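Local coordinates for protein major allergen Api g 1, isoallergen 1 (Apium graveolens, PDB 2BK0) that is a plant-defence, pathogenesis-related protein of the Bet v 1 family and a major celery allergen, and may bind hydrophobic ligands such as abscisic acid, at residues L79-V85 with I98-L104. Residues are numbered along the deposited sequence; the frame is centred on the assembly and turned at random.
Sequences LTFDYSV and IENHVVL
V102 N gives the shortest well-formed bond between the two strands, 2.8 Å to F81 O and almost straight at 177°. The return bond, F81 N to V102 O, makes the two residues a hydrogen-bonded antiparallel pair; Y83 with N100 and V85 with I98 repeat the pattern. Past F81 and V102, at the other end from V85 and I98, L79, which with T80 forms a G1 beta bulge against strand 66-75, accepts L104 N at its O, 3.0 Å away.

The face carrying D82, S84, E99 and H101 is largely polar here. Imidazole H101 lies between two carboxylates: its NE2 meets E99 OE1 in the ring plane at 2.6 Å, while ND1 makes a weak, bent bond to D82 OD1, the carboxylate turned 71° from the ring. E99 OE2 is also held by H121, and S84 OG by D72.

On the other face, Y83 CG sits between its backbone N and carbonyl carbon (chi1 69°), which swings the ring across the neighbouring strand. N100 CB then makes a CH-pi contact with one ring face, 3.9 Å from the centroid. V102 packs between the F81 and Y83 rings, its methyl positions uncertain, and V85 lies alongside I98.

This second face is probably the concave side that lines the internal cavity in Bet v 1 relatives, with helix 16-25 covering its L79, F81 and L104 end; opposite, E99, shared with H121, and more weakly D82 may favour a protonated H101.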
ATOM      1  N   LEU A  79       2.229  13.559  -7.298  1.00 22.29           N
ATOM      2  CA  LEU A  79       1.667  12.881  -6.129  1.00 22.38           C
ATOM      3  C   LEU A  79       1.111  11.525  -6.533  1.00 22.46           C
ATOM      4  O   LEU A  79      -0.019  11.165  -6.203  1.00 22.43           O
ATOM      5  CB  LEU A  79       0.594  13.739  -5.444  1.00 22.34           C
ATOM      6  CG  LEU A  79       0.967  15.182  -5.117  1.00 21.90           C
ATOM      7  CD1 LEU A  79      -0.222  15.846  -4.477  1.00 22.08           C
ATOM      8  CD2 LEU A  79       2.168  15.246  -4.197  1.00 21.51           C
ATOM      9  N   THR A  80       1.941  10.784  -7.249  1.00 22.66           N
ATOM     10  CA  THR A  80       1.574   9.516  -7.843  1.00 22.87           C
ATOM     11  C   THR A  80       2.589   8.480  -7.413  1.00 23.08           C
ATOM     12  O   THR A  80       3.777   8.770  -7.293  1.00 23.25           O
ATOM     13  CB  THR A  80       1.558   9.640  -9.370  1.00 22.84           C
ATOM     14  OG1 THR A  80       0.260  10.071  -9.775  1.00 22.71           O
ATOM     15  CG2 THR A  80       1.885   8.315 -10.069  1.00 23.24           C
ATOM     16  N   PHE A  81       2.118   7.263  -7.198  1.00 23.35           N
ATOM     17  CA  PHE A  81       2.963   6.203  -6.680  1.00 23.42           C
ATOM     18  C   PHE A  81       2.461   4.877  -7.233  1.00 23.58           C
ATOM     19  O   PHE A  81       1.264   4.590  -7.197  1.00 23.68           O
ATOM     20  CB  PHE A  81       2.922   6.242  -5.152  1.00 23.56           C
ATOM     21  CG  PHE A  81       3.696   5.160  -4.492  1.00 23.44           C
ATOM     22  CD1 PHE A  81       5.023   4.930  -4.830  1.00 23.72           C
ATOM     23  CD2 PHE A  81       3.109   4.384  -3.500  1.00 23.81           C
ATOM     24  CE1 PHE A  81       5.754   3.927  -4.202  1.00 23.88           C
ATOM     25  CE2 PHE A  81       3.830   3.371  -2.859  1.00 23.88           C
ATOM     26  CZ  PHE A  81       5.153   3.141  -3.212  1.00 23.93           C
ATOM     27  N   ASP A  82       3.379   4.087  -7.781  1.00 23.68           N
ATOM     28  CA  ASP A  82       3.041   2.812  -8.400  1.00 23.63           C
ATOM     29  C   ASP A  82       3.906   1.718  -7.796  1.00 23.54           C
ATOM     30  O   ASP A  82       5.128   1.854  -7.718  1.00 23.47           O
ATOM     31  CB  ASP A  82       3.257   2.906  -9.908  1.00 23.72           C
ATOM     32  CG  ASP A  82       2.475   4.050 -10.527  1.00 24.28           C
ATOM     33  OD1 ASP A  82       1.239   3.912 -10.657  1.00 24.87           O
ATOM     34  OD2 ASP A  82       3.092   5.093 -10.865  1.00 25.12           O
ATOM     35  N   TYR A  83       3.260   0.652  -7.337  1.00 23.55           N
ATOM     36  CA  TYR A  83       3.970  -0.503  -6.791  1.00 23.57           C
ATOM     37  C   TYR A  83       3.208  -1.806  -7.024  1.00 23.48           C
ATOM     38  O   TYR A  83       1.970  -1.826  -7.020  1.00 23.47           O
ATOM     39  CB  TYR A  83       4.261  -0.314  -5.296  1.00 23.85           C
ATOM     40  CG  TYR A  83       3.046  -0.360  -4.400  1.00 23.98           C
ATOM     41  CD1 TYR A  83       2.707  -1.524  -3.712  1.00 24.08           C
ATOM     42  CD2 TYR A  83       2.244   0.764  -4.234  1.00 24.21           C
ATOM     43  CE1 TYR A  83       1.592  -1.568  -2.884  1.00 24.13           C
ATOM     44  CE2 TYR A  83       1.128   0.734  -3.410  1.00 24.23           C
ATOM     45  CZ  TYR A  83       0.805  -0.432  -2.738  1.00 24.32           C
ATOM     46  OH  TYR A  83      -0.302  -0.449  -1.920  1.00 24.45           O
ATOM     47  N   SER A  84       3.964  -2.885  -7.232  1.00 23.26           N
ATOM     48  CA  SER A  84       3.400  -4.211  -7.459  1.00 23.08           C
ATOM     49  C   SER A  84       3.791  -5.178  -6.344  1.00 22.94           C
ATOM     50  O   SER A  84       4.897  -5.107  -5.812  1.00 22.92           O
ATOM     51  CB  SER A  84       3.888  -4.789  -8.799  1.00 23.07           C
ATOM     52  OG  SER A  84       3.534  -3.967  -9.894  1.00 22.85           O
ATOM     53  N   VAL A  85       2.882  -6.087  -6.003  1.00 22.80           N
ATOM     54  CA  VAL A  85       3.232  -7.260  -5.198  1.00 22.66           C
ATOM     55  C   VAL A  85       3.652  -8.374  -6.150  1.00 22.49           C
ATOM     56  O   VAL A  85       2.866  -8.820  -6.981  1.00 22.36           O
ATOM     57  CB  VAL A  85       2.062  -7.759  -4.334  1.00 22.66           C
ATOM     58  CG1 VAL A  85       2.541  -8.846  -3.363  1.00 22.54           C
ATOM     59  CG2 VAL A  85       1.419  -6.589  -3.578  1.00 22.72           C
ATOM     60  N   ILE A  98      -0.024  -8.320  -8.061  1.00 22.67           N
ATOM     61  CA  ILE A  98      -0.996  -7.262  -7.774  1.00 22.64           C
ATOM     62  C   ILE A  98      -0.430  -5.904  -8.195  1.00 22.59           C
ATOM     63  O   ILE A  98       0.515  -5.405  -7.584  1.00 22.60           O
ATOM     64  CB  ILE A  98      -1.376  -7.201  -6.272  1.00 22.61           C
ATOM     65  CG1 ILE A  98      -1.691  -8.601  -5.736  1.00 22.52           C
ATOM     66  CG2 ILE A  98      -2.568  -6.252  -6.074  1.00 22.58           C
ATOM     67  CD1 ILE A  98      -1.811  -8.676  -4.224  1.00 22.51           C
ATOM     68  N   GLU A  99      -1.020  -5.311  -9.229  1.00 22.48           N
ATOM     69  CA  GLU A  99      -0.568  -4.025  -9.756  1.00 22.46           C
ATOM     70  C   GLU A  99      -1.355  -2.873  -9.114  1.00 22.50           C
ATOM     71  O   GLU A  99      -2.557  -2.717  -9.345  1.00 22.38           O
ATOM     72  CB  GLU A  99      -0.698  -4.011 -11.282  1.00 22.38           C
ATOM     73  CG  GLU A  99      -0.649  -2.634 -11.914  1.00 22.30           C
ATOM     74  CD  GLU A  99      -0.933  -2.666 -13.387  1.00 22.20           C
ATOM     75  OE1 GLU A  99      -1.222  -1.591 -13.952  1.00 22.09           O
ATOM     76  OE2 GLU A  99      -0.877  -3.765 -13.976  1.00 21.90           O
ATOM     77  N   ASN A 100      -0.662  -2.066  -8.315  1.00 22.64           N
ATOM     78  CA  ASN A 100      -1.293  -0.968  -7.591  1.00 22.72           C
ATOM     79  C   ASN A 100      -0.861   0.385  -8.119  1.00 22.74           C
ATOM     80  O   ASN A 100       0.281   0.562  -8.531  1.00 22.90           O
ATOM     81  CB  ASN A 100      -0.979  -1.066  -6.099  1.00 22.82           C
ATOM     82  CG  ASN A 100      -1.397  -2.394  -5.510  1.00 22.99           C
ATOM     83  OD1 ASN A 100      -0.570  -3.278  -5.272  1.00 23.28           O
ATOM     84  ND2 ASN A 100      -2.693  -2.549  -5.292  1.00 23.23           N
ATOM     85  N   HIS A 101      -1.794   1.331  -8.114  1.00 22.70           N
ATOM     86  CA  HIS A 101      -1.516   2.702  -8.502  1.00 22.70           C
ATOM     87  C   HIS A 101      -2.213   3.606  -7.496  1.00 22.70           C
ATOM     88  O   HIS A 101      -3.421   3.503  -7.318  1.00 22.81           O
ATOM     89  CB  HIS A 101      -2.066   2.979  -9.897  1.00 22.66           C
ATOM     90  CG  HIS A 101      -1.545   2.059 -10.956  1.00 22.77           C
ATOM     91  ND1 HIS A 101      -0.620   2.459 -11.898  1.00 23.03           N
ATOM     92  CD2 HIS A 101      -1.831   0.765 -11.238  1.00 22.86           C
ATOM     93  CE1 HIS A 101      -0.355   1.450 -12.709  1.00 22.98           C
ATOM     94  NE2 HIS A 101      -1.079   0.410 -12.332  1.00 22.70           N
ATOM     95  N   VAL A 102      -1.465   4.476  -6.831  1.00 22.70           N
ATOM     96  CA  VAL A 102      -2.071   5.420  -5.886  1.00 22.74           C
ATOM     97  C   VAL A 102      -1.955   6.846  -6.409  1.00 22.75           C
ATOM     98  O   VAL A 102      -0.948   7.219  -7.017  1.00 22.80           O
ATOM     99  CB  VAL A 102      -1.528   5.265  -4.412  1.00 22.75           C
ATOM    100  CG1 VAL A 102      -0.371   4.289  -4.339  1.00 22.74           C
ATOM    101  CG2 VAL A 102      -1.163   6.616  -3.774  1.00 22.57           C
ATOM    102  N   VAL A 103      -3.009   7.621  -6.176  1.00 22.71           N
ATOM    103  CA  VAL A 103      -3.089   9.000  -6.629  1.00 22.69           C
ATOM    104  C   VAL A 103      -3.582   9.857  -5.486  1.00 22.63           C
ATOM    105  O   VAL A 103      -4.625   9.567  -4.904  1.00 22.61           O
ATOM    106  CB  VAL A 103      -4.096   9.130  -7.781  1.00 22.80           C
ATOM    107  CG1 VAL A 103      -4.229  10.576  -8.236  1.00 23.02           C
ATOM    108  CG2 VAL A 103      -3.690   8.244  -8.954  1.00 23.08           C
ATOM    109  N   LEU A 104      -2.830  10.903  -5.158  1.00 22.59           N
ATOM    110  CA  LEU A 104      -3.284  11.918  -4.203  1.00 22.53           C
ATOM    111  C   LEU A 104      -3.836  13.116  -4.971  1.00 22.36           C
ATOM    112  O   LEU A 104      -3.324  13.488  -6.022  1.00 22.36           O
ATOM    113  CB  LEU A 104      -2.150  12.363  -3.268  1.00 22.69           C
ATOM    114  CG  LEU A 104      -1.820  11.494  -2.042  1.00 23.39           C
ATOM    115  CD1 LEU A 104      -2.899  11.631  -0.960  1.00 24.07           C
ATOM    116  CD2 LEU A 104      -1.619  10.028  -2.421  1.00 23.60           C
TER